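Local coordinates for UPF0249 protein EF_3048 (Enterococcus faecalis, PDB 2I5I) that probably catalyses the magnesium-dependent deacetylation of acetylated carbohydrates during oligosaccharide breakdown, as a member of the YdjC deacetylase family, at residues I8-D13 with V208-C213; H64-L69 with D111-S116; P82-E87 with E99-E104; R122-I127 with Y151-R156; L197-V202 with E249-L254. One frame throughout, in Å; residues are numbered along the deposited sequence.

Contact 1: residues I8-D13 with V208-C213; sequences IINADD and VFEINC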
# COMPACT_ATOMS: atom_id res chain seq x y z
N ILE A 8 -26.14 4.55 12.91
CA ILE A 8 -24.73 4.52 13.22
C ILE A 8 -24.55 3.40 14.24
O ILE A 8 -25.17 3.39 15.31
CB ILE A 8 -24.27 5.87 13.76
CG1 ILE A 8 -24.50 7.04 12.82
CG2 ILE A 8 -22.82 5.78 14.21
CD1 ILE A 8 -24.28 8.38 13.48
N ILE A 9 -23.74 2.42 13.92
CA ILE A 9 -23.32 1.30 14.75
C ILE A 9 -21.85 1.53 15.04
O ILE A 9 -20.98 1.43 14.18
CB ILE A 9 -23.59 -0.06 14.10
CG1 ILE A 9 -25.04 -0.18 13.68
CG2 ILE A 9 -23.19 -1.22 15.00
CD1 ILE A 9 -25.46 -1.47 13.04
N ASN A 10 -21.61 1.94 16.28
CA ASN A 10 -20.29 2.45 16.65
C ASN A 10 -19.69 1.52 17.69
O ASN A 10 -20.27 1.28 18.75
CB ASN A 10 -20.33 3.88 17.21
CG ASN A 10 -18.94 4.41 17.51
OD1 ASN A 10 -18.33 5.14 16.72
ND2 ASN A 10 -18.46 4.05 18.68
N ALA A 11 -18.50 1.03 17.36
CA ALA A 11 -17.74 0.20 18.28
C ALA A 11 -16.90 1.07 19.20
O ALA A 11 -16.03 1.81 18.73
CB ALA A 11 -16.84 -0.76 17.50
N ASP A 12 -17.14 1.00 20.50
CA ASP A 12 -16.30 1.74 21.43
C ASP A 12 -14.96 1.03 21.68
O ASP A 12 -14.87 -0.20 21.54
CB ASP A 12 -17.07 1.95 22.74
CG ASP A 12 -18.31 2.81 22.57
OD1 ASP A 12 -18.64 3.20 21.43
OD2 ASP A 12 -18.96 3.09 23.60
N ASP A 13 -13.94 1.79 22.00
CA ASP A 13 -12.66 1.33 22.51
C ASP A 13 -11.65 0.94 21.44
O ASP A 13 -10.74 0.15 21.70
CB ASP A 13 -12.86 0.13 23.46
CG ASP A 13 -13.58 0.48 24.74
OD1 ASP A 13 -13.60 1.68 25.07
OD2 ASP A 13 -14.13 -0.42 25.43
N VAL A 208 -31.66 10.15 12.87
CA VAL A 208 -30.37 9.52 13.11
C VAL A 208 -30.31 8.84 14.48
O VAL A 208 -30.60 9.44 15.52
CB VAL A 208 -29.20 10.51 13.03
CG1 VAL A 208 -27.87 9.78 13.17
CG2 VAL A 208 -29.24 11.28 11.71
N PHE A 209 -29.91 7.57 14.46
CA PHE A 209 -29.84 6.71 15.61
C PHE A 209 -28.43 6.12 15.77
O PHE A 209 -27.78 5.88 14.75
CB PHE A 209 -30.83 5.56 15.51
CG PHE A 209 -32.26 6.00 15.25
CD1 PHE A 209 -32.65 6.45 14.01
CD2 PHE A 209 -33.19 5.95 16.28
CE1 PHE A 209 -33.94 6.86 13.78
CE2 PHE A 209 -34.49 6.36 16.06
CZ PHE A 209 -34.86 6.82 14.81
N GLU A 210 -28.02 5.91 17.01
CA GLU A 210 -26.73 5.29 17.29
C GLU A 210 -26.94 4.08 18.19
O GLU A 210 -27.53 4.16 19.27
CB GLU A 210 -25.72 6.24 17.93
CG GLU A 210 -24.38 5.54 18.17
CD GLU A 210 -23.29 6.41 18.74
OE1 GLU A 210 -23.54 7.61 19.00
OE2 GLU A 210 -22.16 5.91 18.95
N ILE A 211 -26.46 2.93 17.71
CA ILE A 211 -26.32 1.79 18.61
C ILE A 211 -24.84 1.61 18.93
O ILE A 211 -24.03 1.47 18.01
CB ILE A 211 -26.84 0.50 17.96
CG1 ILE A 211 -28.35 0.41 17.81
CG2 ILE A 211 -26.29 -0.70 18.73
CD1 ILE A 211 -28.79 -0.55 16.71
N ASN A 212 -24.43 1.63 20.20
CA ASN A 212 -23.00 1.44 20.46
C ASN A 212 -22.77 -0.04 20.80
O ASN A 212 -23.70 -0.82 21.08
CB ASN A 212 -22.45 2.37 21.52
CG ASN A 212 -22.81 2.02 22.94
OD1 ASN A 212 -23.94 1.59 23.19
ND2 ASN A 212 -21.88 2.22 23.87
N CYS A 213 -21.49 -0.42 20.75
CA CYS A 213 -21.17 -1.82 21.01
C CYS A 213 -19.69 -1.96 21.34
O CYS A 213 -18.95 -1.01 21.17
CB CYS A 213 -21.53 -2.69 19.81
SG CYS A 213 -20.81 -2.18 18.23
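Ile8 and Ile211 belong to neighbouring parallel strands joined by five backbone hydrogen bonds. Ile8, Asn10 and Asp12 offer their N-H groups to the carbonyls of Phe209, Ile211 and Cys213, while Ile211 N and Cys213 N return bonds to the carbonyls of Ile8 and Asn10. The Cys213 N to Asn10 O bond is the most bent, 132° at the hydrogen. CA-H...O contacts, such as Ile9 CA to Ile211 O at 3.3 Å, fill in between.

Polar side chains gather on the face that carries Asn10, Glu210 and Asn212. Asn212 ND2 donates to Asp12 OD2 at 3.1 Å; OD2 lies in the amide plane of Asn212, yet is approached from above the carboxylate plane. The Glu210 chain is fully extended, with CG anti to the backbone N (chi1 -179°), and lays OE2 3.2 Å from Asn10 CB. Arg156 forms salt bridges with Asp12 OD1 and Glu210 OE2, and Tyr258 holds Glu210 OE1.

Apolar contacts are few: Ile8 CD1 meets Val208 CG1 at 3.9 Å, and on the other face Cys213 SG lies 4.1 Å from Ile9 CG2.

Strand 6-11 is thus held within the parallel sheet, consistent with a beta/alpha-barrel fold, between strands 208-213 and 35-38, Asn10 OD1 bonding to Ser35, while strand 179-181 flanks 208-213 and helix 231-239 packs on Cys213.

Contact 2: residues H64-L69 with D111-S116; sequences HLTLTL and DAQIIS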
# COMPACT_ATOMS: atom_id res chain seq x y z
N HIS A 64 -12.63 8.90 21.50
CA HIS A 64 -13.15 8.35 22.73
C HIS A 64 -12.49 9.03 23.93
O HIS A 64 -11.43 8.64 24.42
CB HIS A 64 -12.88 6.85 22.79
CG HIS A 64 -13.91 6.03 23.50
ND1 HIS A 64 -15.26 6.25 23.39
CD2 HIS A 64 -13.80 4.96 24.32
CE1 HIS A 64 -15.94 5.39 24.11
NE2 HIS A 64 -15.07 4.58 24.69
N LEU A 65 -13.11 10.12 24.42
CA LEU A 65 -12.54 10.81 25.58
C LEU A 65 -12.71 9.98 26.85
O LEU A 65 -13.65 9.20 26.92
CB LEU A 65 -13.20 12.17 25.77
CG LEU A 65 -13.12 13.16 24.60
CD1 LEU A 65 -14.06 14.32 24.94
CD2 LEU A 65 -11.71 13.65 24.35
N THR A 66 -11.82 10.15 27.83
CA THR A 66 -11.90 9.44 29.09
C THR A 66 -11.38 10.23 30.29
O THR A 66 -10.51 11.10 30.19
CB THR A 66 -11.12 8.09 29.02
OG1 THR A 66 -11.38 7.33 30.20
CG2 THR A 66 -9.64 8.36 28.92
N LEU A 67 -11.96 9.88 31.42
CA LEU A 67 -11.52 10.30 32.73
C LEU A 67 -11.32 9.11 33.66
O LEU A 67 -10.95 9.29 34.82
CB LEU A 67 -12.55 11.24 33.38
CG LEU A 67 -12.68 12.62 32.73
CD1 LEU A 67 -13.80 13.42 33.38
CD2 LEU A 67 -11.38 13.40 32.80
N THR A 68 -11.56 7.89 33.18
CA THR A 68 -11.69 6.75 34.08
C THR A 68 -11.05 5.48 33.52
O THR A 68 -11.30 4.39 34.02
CB THR A 68 -13.18 6.44 34.35
OG1 THR A 68 -13.79 6.08 33.10
CG2 THR A 68 -13.96 7.65 34.84
N LEU A 69 -10.23 5.60 32.48
CA LEU A 69 -9.67 4.40 31.84
C LEU A 69 -8.75 3.69 32.84
O LEU A 69 -7.75 4.23 33.31
CB LEU A 69 -8.94 4.73 30.56
CG LEU A 69 -8.33 3.61 29.71
CD1 LEU A 69 -9.40 2.74 29.07
CD2 LEU A 69 -7.44 4.19 28.61
N ASP A 111 -9.23 18.42 25.88
CA ASP A 111 -8.66 19.15 24.75
C ASP A 111 -7.36 18.48 24.33
O ASP A 111 -7.07 18.26 23.15
CB ASP A 111 -8.46 20.60 25.16
CG ASP A 111 -7.76 21.48 24.14
OD1 ASP A 111 -8.38 21.82 23.10
OD2 ASP A 111 -6.60 21.85 24.37
N ALA A 112 -6.53 18.16 25.30
CA ALA A 112 -5.28 17.44 25.07
C ALA A 112 -5.53 16.09 24.39
O ALA A 112 -4.75 15.68 23.53
CB ALA A 112 -4.58 17.24 26.40
N GLN A 113 -6.61 15.41 24.76
CA GLN A 113 -6.90 14.11 24.16
C GLN A 113 -7.27 14.25 22.70
O GLN A 113 -7.02 13.40 21.85
CB GLN A 113 -8.02 13.39 24.93
CG GLN A 113 -7.47 12.76 26.22
CD GLN A 113 -8.54 12.17 27.10
OE1 GLN A 113 -9.57 11.63 26.68
NE2 GLN A 113 -8.32 12.23 28.42
N ILE A 114 -7.89 15.38 22.39
CA ILE A 114 -8.31 15.60 21.00
C ILE A 114 -7.09 15.91 20.16
O ILE A 114 -6.93 15.38 19.07
CB ILE A 114 -9.36 16.71 20.89
CG1 ILE A 114 -10.70 16.28 21.48
CG2 ILE A 114 -9.48 17.20 19.46
CD1 ILE A 114 -11.69 17.41 21.69
N ILE A 115 -6.22 16.77 20.69
CA ILE A 115 -4.98 17.09 19.98
C ILE A 115 -4.12 15.84 19.77
O ILE A 115 -3.51 15.66 18.73
CB ILE A 115 -4.18 18.15 20.73
CG1 ILE A 115 -4.88 19.53 20.56
CG2 ILE A 115 -2.74 18.23 20.34
CD1 ILE A 115 -5.29 20.02 21.92
N SER A 116 -4.13 14.97 20.77
CA SER A 116 -3.39 13.72 20.73
C SER A 116 -3.95 12.81 19.63
O SER A 116 -3.14 12.24 18.91
CB SER A 116 -3.41 13.00 22.07
OG SER A 116 -2.75 13.79 23.05
O HOH W 1 -9.00 9.09 25.54
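Gln113 reaches from helix 103-117 to Thr66, just past the end of strand 60-65, and its amide takes hold of that residue's backbone at two points. Thr66 N donates to Gln113 OE1 at 2.9 Å, in the carbonyl plane and on a lone pair. Gln113 NE2 answers with a nearly straight bond to Thr66 O, 3.0 Å long and 173° at the hydrogen, again on a lone pair. Together the two bonds fix the rotation of the amide about its last torsion, and Glu109 OE2 takes a further hydrogen bond from NE2. An extended chain beyond CG (chi2 174°) carries the amide from the helix to Thr66.

The close packing lies beside this pair of bonds. Leu65 CD2 sits 3.7 Å from Gln113 CB and 4.0 Å from Ile114 CG1, while Leu65 CA comes within 3.3 Å of Gln113 OE1. Thr66 CG2 is more loosely placed, 4.0 Å from Gln113 OE1.

Toward His64 the fit is looser still, and a water fills in: it donates to His64 O at 2.7 Å and to Gln113 OE1 at 2.8 Å, so OE1 accepts from both the water and Thr66 N. The CA-CB bond of His64 points away from the helix; its ND1 is bonded to Asp128, and with Asp13 and His130, a predicted magnesium ligand, it may form a metal site.

Strand 60-65 is thereby tied to helix 103-117, with helix 138-151 touching Ile114 through Tyr151, while Asp111 of helix 103-117 forms a salt bridge with Lys6 of the second subunit.

Contact 3: residues P82-E87 with E99-E104; sequences PSLVDE and EKVNLE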
# COMPACT_ATOMS: atom_id res chain seq x y z
N PRO A 82 -4.29 17.68 38.54
CA PRO A 82 -4.12 16.88 39.75
C PRO A 82 -5.43 16.30 40.27
O PRO A 82 -5.44 15.31 40.98
CB PRO A 82 -3.56 17.90 40.75
CG PRO A 82 -3.94 19.25 40.24
CD PRO A 82 -4.04 19.12 38.75
N SER A 83 -6.55 16.94 39.91
CA SER A 83 -7.85 16.48 40.38
C SER A 83 -8.31 15.22 39.66
O SER A 83 -9.29 14.58 40.00
CB SER A 83 -8.90 17.58 40.14
OG SER A 83 -9.27 17.60 38.76
N LEU A 84 -7.59 14.88 38.58
CA LEU A 84 -8.05 13.80 37.73
C LEU A 84 -7.42 12.46 38.12
O LEU A 84 -7.89 11.44 37.60
CB LEU A 84 -7.72 14.11 36.27
CG LEU A 84 -8.27 15.40 35.66
CD1 LEU A 84 -8.19 15.32 34.14
CD2 LEU A 84 -9.71 15.68 36.09
N VAL A 85 -6.41 12.49 38.98
CA VAL A 85 -5.65 11.26 39.21
C VAL A 85 -5.55 10.75 40.63
O VAL A 85 -5.62 11.49 41.60
CB VAL A 85 -4.21 11.48 38.72
CG1 VAL A 85 -4.26 11.97 37.27
CG2 VAL A 85 -3.46 12.45 39.61
N ASP A 86 -5.35 9.43 40.75
CA ASP A 86 -5.11 8.86 42.07
C ASP A 86 -3.69 9.16 42.52
O ASP A 86 -2.92 9.88 41.89
CB ASP A 86 -5.42 7.36 42.05
CG ASP A 86 -4.48 6.50 41.23
OD1 ASP A 86 -3.38 6.94 40.87
OD2 ASP A 86 -4.86 5.34 40.95
N GLU A 87 -3.28 8.59 43.66
CA GLU A 87 -1.97 8.89 44.20
C GLU A 87 -0.81 8.55 43.28
O GLU A 87 0.26 9.18 43.40
CB GLU A 87 -1.79 8.11 45.53
CG GLU A 87 -1.31 6.68 45.28
CD GLU A 87 -1.27 5.87 46.56
OE1 GLU A 87 -0.79 6.42 47.57
OE2 GLU A 87 -1.71 4.70 46.56
N GLU A 99 -16.91 13.00 41.84
CA GLU A 99 -16.71 13.81 43.03
C GLU A 99 -15.35 14.47 43.08
O GLU A 99 -15.12 15.47 43.76
CB GLU A 99 -16.89 12.93 44.29
N LYS A 100 -14.38 13.92 42.35
CA LYS A 100 -13.03 14.46 42.52
C LYS A 100 -12.70 15.52 41.49
O LYS A 100 -11.99 16.49 41.76
CB LYS A 100 -12.02 13.32 42.41
CG LYS A 100 -12.30 12.19 43.40
CD LYS A 100 -11.19 12.16 44.43
CE LYS A 100 -11.61 11.34 45.65
NZ LYS A 100 -10.82 11.81 46.83
N VAL A 101 -13.18 15.34 40.26
CA VAL A 101 -12.59 16.10 39.18
C VAL A 101 -13.06 17.56 39.16
O VAL A 101 -14.20 17.85 39.51
CB VAL A 101 -12.89 15.47 37.81
CG1 VAL A 101 -12.33 14.05 37.72
CG2 VAL A 101 -14.39 15.45 37.55
N ASN A 102 -12.15 18.42 38.76
CA ASN A 102 -12.27 19.85 38.51
C ASN A 102 -12.54 20.12 37.04
O ASN A 102 -11.80 19.70 36.15
CB ASN A 102 -10.99 20.54 38.98
CG ASN A 102 -10.86 21.97 38.52
OD1 ASN A 102 -10.53 22.23 37.36
ND2 ASN A 102 -11.10 22.93 39.41
N LEU A 103 -13.60 20.86 36.72
CA LEU A 103 -14.08 20.97 35.36
C LEU A 103 -13.09 21.60 34.41
O LEU A 103 -13.06 21.22 33.24
CB LEU A 103 -15.40 21.76 35.33
CG LEU A 103 -16.60 20.97 35.85
CD1 LEU A 103 -17.77 21.90 36.12
CD2 LEU A 103 -16.98 19.87 34.88
N GLU A 104 -12.30 22.55 34.89
CA GLU A 104 -11.31 23.22 34.07
C GLU A 104 -10.20 22.24 33.67
O GLU A 104 -9.74 22.29 32.53
CB GLU A 104 -10.68 24.43 34.78
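Leu84 and Val101 press their methyl groups together, CD2 to CG1 at 3.5 Å, tighter than usual for two carbons. Their side chains meet at about a right angle. The CA-CB bond of Leu84 points away from residues 99-104, and the chain returns only at its end: with CG anti to the carbonyl carbon (chi1 -58°), CD2 swings back against both CB and CG1 of Val101. Leu84 and Val101 both also pack on Val106 of helix 103-117.

Asn102 is the N-cap of that helix, its OD1 accepting a hydrogen bond from Glu105 N, and its CB lies 3.4 Å from Ser83 OG.

Ser83 turns its hydroxyl between its own N and carbonyl carbon (chi1 78°), a setting that directs OG at the backbone of the capping residue. Asn102 N donates to Ser83 OG at 3.0 Å and 162°, although the position of that oxygen is somewhat uncertain. Ser83 N in turn bonds to Glu105 OE1. Lys100 touches Ser83 O with CB, 3.9 Å away, while the end of its chain leads away.

Contact 4: residues R122-I127 with Y151-R156; sequences RRPDHI and YQLPLR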
# COMPACT_ATOMS: atom_id res chain seq x y z
N ARG A 122 -5.12 12.53 11.32
CA ARG A 122 -6.53 12.47 11.01
C ARG A 122 -7.35 13.25 12.05
O ARG A 122 -7.06 13.20 13.23
CB ARG A 122 -7.11 11.07 11.00
CG ARG A 122 -7.28 10.30 9.71
CD ARG A 122 -7.64 8.85 10.06
NE ARG A 122 -9.06 8.55 9.90
CZ ARG A 122 -9.58 7.34 9.72
NH1 ARG A 122 -8.80 6.26 9.67
NH2 ARG A 122 -10.90 7.19 9.58
N ARG A 123 -8.36 13.94 11.52
CA ARG A 123 -9.32 14.60 12.40
C ARG A 123 -10.33 13.59 12.89
O ARG A 123 -10.83 12.83 12.06
CB ARG A 123 -10.01 15.70 11.59
CG ARG A 123 -10.80 16.70 12.42
CD ARG A 123 -11.12 17.93 11.55
NE ARG A 123 -11.59 18.98 12.46
CZ ARG A 123 -10.83 19.93 12.97
NH1 ARG A 123 -9.53 20.08 12.74
NH2 ARG A 123 -11.42 20.80 13.78
N PRO A 124 -10.72 13.55 14.16
CA PRO A 124 -11.82 12.64 14.50
C PRO A 124 -13.08 13.10 13.77
O PRO A 124 -13.21 14.29 13.45
CB PRO A 124 -11.97 12.84 16.00
CG PRO A 124 -11.27 14.10 16.34
CD PRO A 124 -10.22 14.33 15.29
N ASP A 125 -14.03 12.22 13.46
CA ASP A 125 -15.26 12.72 12.83
C ASP A 125 -16.32 13.03 13.89
O ASP A 125 -17.41 13.56 13.58
CB ASP A 125 -15.72 11.70 11.78
CG ASP A 125 -16.34 10.43 12.31
OD1 ASP A 125 -16.18 10.19 13.52
OD2 ASP A 125 -16.98 9.70 11.52
N HIS A 126 -16.05 12.68 15.14
CA HIS A 126 -16.98 12.93 16.24
C HIS A 126 -16.34 12.61 17.58
O HIS A 126 -15.20 12.15 17.66
CB HIS A 126 -18.27 12.14 16.05
CG HIS A 126 -18.31 10.71 16.47
ND1 HIS A 126 -17.77 9.71 15.69
CD2 HIS A 126 -18.84 10.09 17.55
CE1 HIS A 126 -17.98 8.54 16.30
NE2 HIS A 126 -18.62 8.73 17.44
N ILE A 127 -17.09 12.90 18.63
CA ILE A 127 -16.67 12.76 20.01
C ILE A 127 -17.67 11.93 20.80
O ILE A 127 -18.88 12.06 20.67
CB ILE A 127 -16.53 14.13 20.71
CG1 ILE A 127 -15.49 15.05 20.08
CG2 ILE A 127 -16.26 13.96 22.20
CD1 ILE A 127 -15.53 16.47 20.60
N TYR A 151 -13.99 22.44 18.33
CA TYR A 151 -13.41 21.70 17.21
C TYR A 151 -14.44 21.44 16.13
O TYR A 151 -14.11 20.88 15.08
CB TYR A 151 -12.76 20.39 17.71
CG TYR A 151 -11.51 20.67 18.50
CD1 TYR A 151 -10.29 20.84 17.85
CD2 TYR A 151 -11.51 20.76 19.88
CE1 TYR A 151 -9.13 21.09 18.55
CE2 TYR A 151 -10.37 21.01 20.59
CZ TYR A 151 -9.17 21.18 19.93
OH TYR A 151 -8.04 21.43 20.66
N GLN A 152 -15.69 21.85 16.37
CA GLN A 152 -16.70 21.73 15.32
C GLN A 152 -16.92 20.27 14.93
O GLN A 152 -16.81 19.91 13.76
CB GLN A 152 -16.32 22.54 14.07
CG GLN A 152 -16.55 24.03 14.21
CD GLN A 152 -17.99 24.40 14.54
OE1 GLN A 152 -18.87 24.34 13.69
NE2 GLN A 152 -18.20 24.75 15.80
N LEU A 153 -17.21 19.49 15.94
CA LEU A 153 -17.49 18.07 15.83
C LEU A 153 -18.81 17.71 16.48
O LEU A 153 -19.10 18.29 17.53
CB LEU A 153 -16.41 17.25 16.55
CG LEU A 153 -15.00 17.45 15.97
CD1 LEU A 153 -13.97 16.91 16.95
CD2 LEU A 153 -14.91 16.80 14.60
N PRO A 154 -19.57 16.82 15.85
CA PRO A 154 -20.79 16.32 16.47
C PRO A 154 -20.40 15.44 17.67
O PRO A 154 -19.27 14.93 17.72
CB PRO A 154 -21.46 15.50 15.38
CG PRO A 154 -20.34 15.12 14.47
CD PRO A 154 -19.34 16.23 14.52
N LEU A 155 -21.34 15.29 18.58
CA LEU A 155 -21.11 14.65 19.86
C LEU A 155 -22.16 13.59 20.13
O LEU A 155 -23.35 13.83 19.89
CB LEU A 155 -21.17 15.72 20.96
CG LEU A 155 -21.14 15.23 22.39
CD1 LEU A 155 -19.77 14.60 22.69
CD2 LEU A 155 -21.40 16.35 23.39
N ARG A 156 -21.75 12.45 20.66
CA ARG A 156 -22.67 11.37 20.98
C ARG A 156 -23.79 11.88 21.90
O ARG A 156 -23.49 12.62 22.84
CB ARG A 156 -21.93 10.22 21.69
CG ARG A 156 -22.88 9.18 22.24
CD ARG A 156 -22.10 8.06 22.91
NE ARG A 156 -21.74 7.05 21.91
CZ ARG A 156 -21.02 5.96 22.21
NH1 ARG A 156 -20.59 5.77 23.45
NH2 ARG A 156 -20.71 5.05 21.29
O HOH W 2 -14.35 19.48 12.26
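Leu153 divides its two methyls between different parts of the 122-127 segment. CD1 sits 3.9 Å from both Pro124 CG and Ile127 CG1, its chain crossing each of those side chains at about a right angle, while CD2 lies 3.2 Å from Pro124 O. Leu155 meets the other branch of Ile127, its CD1 3.6 Å from Ile127 CG2. Ile127 is held through CG1 and CG2 by two different leucines.

Between them the backbones form a single bridge, Ile127 N to Pro154 O and Arg156 N to Ile127 O, the latter at 2.9 Å and 165°. The Pro154 ring lies against Asp125 O and His126 CB. His126 ND1 donates to Asp125 OD1 at 2.7 Å, and its ring stacks with Tyr258.

Arg123, extended with CG anti to the backbone N (chi1 -167°), turns the edge of its guanidinium to Tyr151 O, which NH2 meets at 3.0 Å in the guanidinium plane. A water joins Arg123 NE to Gln152 O, where a Schellman motif ends helix 138-151.

Arg123 thus reaches one carbonyl directly and another through water at the helix C-terminus, where positive charge would probably be favoured, and its NH1 pairs with Glu259 of the second subunit.

Contact 5: residues L197-V202 with E249-L254; sequences LLDMVV and EERGIL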
# COMPACT_ATOMS: atom_id res chain seq x y z
N LEU A 197 -33.84 -3.52 18.92
CA LEU A 197 -33.37 -2.15 18.73
C LEU A 197 -33.70 -1.67 17.33
O LEU A 197 -33.99 -0.50 17.11
CB LEU A 197 -31.87 -2.06 18.99
CG LEU A 197 -31.42 -2.29 20.42
CD1 LEU A 197 -29.90 -2.33 20.50
CD2 LEU A 197 -31.97 -1.23 21.37
N LEU A 198 -33.65 -2.59 16.36
CA LEU A 198 -33.91 -2.15 14.99
C LEU A 198 -35.38 -1.76 14.86
O LEU A 198 -35.76 -0.76 14.26
CB LEU A 198 -33.52 -3.24 13.98
CG LEU A 198 -32.04 -3.58 13.87
CD1 LEU A 198 -31.82 -4.75 12.91
CD2 LEU A 198 -31.24 -2.36 13.43
N ASP A 199 -36.26 -2.57 15.45
CA ASP A 199 -37.67 -2.22 15.38
C ASP A 199 -37.91 -0.87 16.04
O ASP A 199 -38.71 -0.05 15.57
CB ASP A 199 -38.50 -3.31 16.05
CG ASP A 199 -38.49 -4.62 15.30
OD1 ASP A 199 -38.36 -4.58 14.06
OD2 ASP A 199 -38.61 -5.66 15.98
N MSE A 200 -37.21 -0.64 17.15
CA MSE A 200 -37.31 0.65 17.84
C MSE A 200 -36.96 1.74 16.83
O MSE A 200 -37.66 2.74 16.71
CB MSE A 200 -36.42 0.74 19.08
CG MSE A 200 -36.95 0.06 20.34
SE MSE A 200 -35.76 0.12 21.70
CE MSE A 200 -36.83 -0.22 23.10
N VAL A 201 -35.89 1.54 16.06
CA VAL A 201 -35.54 2.61 15.12
C VAL A 201 -36.65 2.82 14.10
O VAL A 201 -37.00 3.93 13.70
CB VAL A 201 -34.22 2.33 14.38
CG1 VAL A 201 -34.03 3.31 13.23
CG2 VAL A 201 -33.07 2.41 15.37
N VAL A 202 -37.22 1.72 13.65
CA VAL A 202 -38.21 1.83 12.58
C VAL A 202 -39.48 2.50 13.10
O VAL A 202 -40.22 3.13 12.36
CB VAL A 202 -38.55 0.45 12.01
CG1 VAL A 202 -39.89 0.48 11.30
CG2 VAL A 202 -37.46 -0.02 11.05
N GLU A 249 -31.58 -4.70 6.39
CA GLU A 249 -32.11 -4.72 5.03
C GLU A 249 -33.64 -4.70 5.01
O GLU A 249 -34.24 -3.82 4.40
CB GLU A 249 -31.59 -5.95 4.27
CG GLU A 249 -30.09 -6.01 4.08
CD GLU A 249 -29.62 -6.71 2.82
OE1 GLU A 249 -30.42 -6.96 1.90
OE2 GLU A 249 -28.40 -7.02 2.76
N GLU A 250 -34.26 -5.67 5.67
CA GLU A 250 -35.71 -5.85 5.69
C GLU A 250 -36.43 -4.61 6.21
O GLU A 250 -37.62 -4.40 5.95
CB GLU A 250 -36.07 -7.06 6.55
CG GLU A 250 -37.30 -6.94 7.44
N ARG A 251 -35.71 -3.80 6.98
CA ARG A 251 -36.37 -2.65 7.59
C ARG A 251 -36.03 -1.37 6.85
O ARG A 251 -36.43 -0.30 7.31
CB ARG A 251 -35.97 -2.51 9.06
CG ARG A 251 -36.68 -3.50 9.97
CD ARG A 251 -36.03 -3.54 11.33
NE ARG A 251 -36.56 -4.53 12.25
CZ ARG A 251 -36.48 -5.85 12.14
NH1 ARG A 251 -35.87 -6.41 11.11
NH2 ARG A 251 -37.02 -6.62 13.07
N GLY A 252 -35.31 -1.47 5.74
CA GLY A 252 -34.95 -0.32 4.94
C GLY A 252 -33.97 0.60 5.63
O GLY A 252 -33.78 1.74 5.16
N ILE A 253 -33.33 0.18 6.71
CA ILE A 253 -32.46 1.09 7.45
C ILE A 253 -31.13 1.32 6.73
O ILE A 253 -30.54 0.38 6.21
CB ILE A 253 -32.22 0.57 8.89
CG1 ILE A 253 -33.55 0.48 9.65
CG2 ILE A 253 -31.19 1.39 9.64
CD1 ILE A 253 -33.55 -0.28 10.94
N LEU A 254 -30.72 2.58 6.72
CA LEU A 254 -29.48 3.04 6.10
C LEU A 254 -28.34 2.98 7.10
O LEU A 254 -28.44 3.62 8.16
CB LEU A 254 -29.55 4.48 5.59
CG LEU A 254 -30.46 4.78 4.40
CD1 LEU A 254 -30.41 6.26 4.05
CD2 LEU A 254 -30.09 3.89 3.22
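Arg251 follows the last turn of helix 242-250, which closes in a Schellman motif with Gly252 at positive phi, and its side chain lies against helix 191-203. From the start it is in contact: CB touches Val202 CG2 at 3.5 Å, and CG lies 3.7 Å from the same methyl, Val202 crossing it at about a right angle. With CG anti to the carbonyl carbon the chain then runs extended to NE, and CD lies 3.7 Å from Leu198 CB.

At the tip the guanidinium meets Asp199 side-on. The carboxylate approaches at the guanidinium edge, the two planes 25° apart, and NH1 bonds back to Ala247 O. The salt bridge lies on the partly exposed side of the contact.

Beneath it Ile253, which leads toward strand 254-256, carries the buried part. Its CD1 lies 3.9 Å from Val202 CG2 and 4.0 Å from Leu198 CD2, with Val201 CG1 a little farther off, and Leu7 of strand 6-11 packs beside both Leu198 and Ile253.

Two nitrogens of Arg251 converge on a single oxygen: NE and NH2 each lie 2.6 Å from Asp199 OD1, reaching it from the same face of the carboxylate plane with bent bonds of 139° and 132°.

How the contacts relate
Contacts 1, 2 and 4 are buried, contact 5 partly so, and contact 3 lies at the surface, its centre about 42 Å from that of contact 5. Contacts 1 and 2 reach the same parallel sheet, and Asp13 and His64 come together near His130. Arg156 ties contact 4 to contact 1. Contacts 2 and 3 share helix 103-117, contact 2 in its C-terminal half and contact 3 at the residues just before its start; Leu67 packs on Leu84. Phe209 on Val201 joins contacts 1 and 5. Chemistry follows place: strand pairing in contact 1, amide bonding in contact 2, a serine-to-cap bond beside methyls in contact 3, one bridge with leucine packing in contact 4, an outward salt bridge in contact 5.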